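Local coordinates for putative oxidoreductase (Magnetospirillum magnetotacticum, PDB 3C1A), which is a putative oxidoreductase of the GFO/IDH/MocA family that probably binds a nicotinamide dinucleotide cofactor on its Rossmann fold, at residues 68-73 against 92-97. Sequence-based numbering, arbitrary orientation.
Sequences PEVEAV and SGKAVL
V73 N donates a hydrogen bond to A95 O (2.7 Å, N-H...O 166°), and L97 N donates one to V73 O (3.0 Å): the two bonds start the parallel pairing of strands 72-76 and 95-99. CA-H groups press on the same carbonyls, A72 CA on A95 O and V96 CA on V73 O. On one face of the sheet the methyls of A72 and A95 meet, CB to CB 4.0 Å; the opposite face carries V73 and V96. Ahead of the strands, where the backbones have not yet paired, K94 fills the space between them. Its chain leaves CG anti to the carbonyl carbon (chi1 -69°), runs out nearly extended alongside 70-73 and bends only at the last torsion. CB and CD pack against V73 CG2, both at 4.0 Å, while the K94 chain crosses the V70 side chain at about a right angle, CE lying 3.8 Å from V70 CB and 3.4 Å from V70 O. K94 NZ ends on A67 O, just before 68-73, with which it forms a hydrogen bond. Cutting K94 back to an alanine is likely to leave A67 O without this donor and to open a gap beside V70 and V73. Solvent begins just beyond the lysine, at the chain ends around P68 and G93, and E71 turns from 92-97 to a salt bridge with R292. G93 closes helix 82-91 in a Schellman motif, so the chain re-enters the sheet at once, completing the beta-alpha-beta crossover of the Rossmann domain. Strands 11-17 and 123-126 flank the pair, leaving both strands inside the sheet. The chemistry is thus divided: main-chain bonds set the register, and one lysine, apolar along its length and polar, probably charged, at its tip, joins the loops that lead into the two strands, packing on buried V70 and V73.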
# COMPACT_ATOMS: atom_id res chain seq x y z
N PRO A 68 22.13 11.42 13.95
CA PRO A 68 23.08 10.28 13.93
C PRO A 68 22.52 8.97 14.45
O PRO A 68 22.93 7.91 14.00
CB PRO A 68 24.23 10.76 14.84
CG PRO A 68 23.68 11.83 15.65
CD PRO A 68 22.52 12.44 14.93
N GLU A 69 21.59 9.06 15.39
CA GLU A 69 20.98 7.91 16.05
C GLU A 69 19.79 7.29 15.28
O GLU A 69 19.34 6.21 15.62
CB GLU A 69 20.57 8.29 17.48
CG GLU A 69 19.17 8.94 17.74
CD GLU A 69 18.98 10.37 17.20
OE1 GLU A 69 19.97 11.03 16.79
OE2 GLU A 69 17.80 10.83 17.20
N VAL A 70 19.28 7.96 14.27
CA VAL A 70 18.13 7.43 13.53
C VAL A 70 18.65 6.36 12.61
O VAL A 70 19.55 6.61 11.82
CB VAL A 70 17.41 8.53 12.72
CG1 VAL A 70 16.43 7.93 11.74
CG2 VAL A 70 16.70 9.52 13.66
N GLU A 71 18.09 5.16 12.69
CA GLU A 71 18.50 4.06 11.81
C GLU A 71 17.68 3.99 10.50
O GLU A 71 18.19 3.51 9.48
CB GLU A 71 18.39 2.74 12.55
CG GLU A 71 19.41 2.65 13.67
CD GLU A 71 19.40 1.32 14.37
OE1 GLU A 71 20.12 0.41 13.93
OE2 GLU A 71 18.69 1.22 15.39
N ALA A 72 16.43 4.45 10.55
CA ALA A 72 15.46 4.28 9.47
C ALA A 72 14.38 5.35 9.58
O ALA A 72 14.07 5.81 10.66
CB ALA A 72 14.83 2.86 9.53
N VAL A 73 13.83 5.74 8.43
CA VAL A 73 12.83 6.81 8.33
C VAL A 73 11.53 6.28 7.71
O VAL A 73 11.57 5.64 6.66
CB VAL A 73 13.34 8.00 7.46
CG1 VAL A 73 12.34 9.15 7.48
CG2 VAL A 73 14.73 8.49 7.93
N SER A 92 21.56 9.99 3.01
CA SER A 92 22.04 9.89 4.39
C SER A 92 22.29 8.47 4.90
O SER A 92 22.70 8.31 6.05
CB SER A 92 21.04 10.55 5.34
OG SER A 92 21.22 11.96 5.33
N GLY A 93 22.05 7.45 4.08
CA GLY A 93 22.24 6.08 4.52
C GLY A 93 21.15 5.50 5.41
O GLY A 93 21.35 4.45 5.99
N LYS A 94 19.97 6.13 5.49
CA LYS A 94 18.90 5.61 6.33
C LYS A 94 17.88 4.85 5.51
O LYS A 94 17.38 5.37 4.50
CB LYS A 94 18.20 6.71 7.09
CG LYS A 94 19.10 7.31 8.14
CD LYS A 94 18.74 8.70 8.41
CE LYS A 94 19.50 9.23 9.63
NZ LYS A 94 20.93 8.91 9.62
N ALA A 95 17.57 3.64 5.96
CA ALA A 95 16.49 2.86 5.38
C ALA A 95 15.15 3.58 5.41
O ALA A 95 14.87 4.33 6.38
CB ALA A 95 16.35 1.55 6.10
N VAL A 96 14.34 3.35 4.37
CA VAL A 96 13.08 4.11 4.16
C VAL A 96 11.90 3.18 4.00
O VAL A 96 11.99 2.21 3.25
CB VAL A 96 13.15 5.02 2.89
CG1 VAL A 96 11.81 5.64 2.65
CG2 VAL A 96 14.25 6.13 3.02
N LEU A 97 10.83 3.46 4.74
CA LEU A 97 9.49 2.91 4.50
C LEU A 97 8.61 4.06 4.11
O LEU A 97 8.38 4.95 4.93
CB LEU A 97 8.92 2.24 5.77
CG LEU A 97 7.50 1.65 5.61
CD1 LEU A 97 7.39 0.50 4.57
CD2 LEU A 97 6.98 1.18 6.98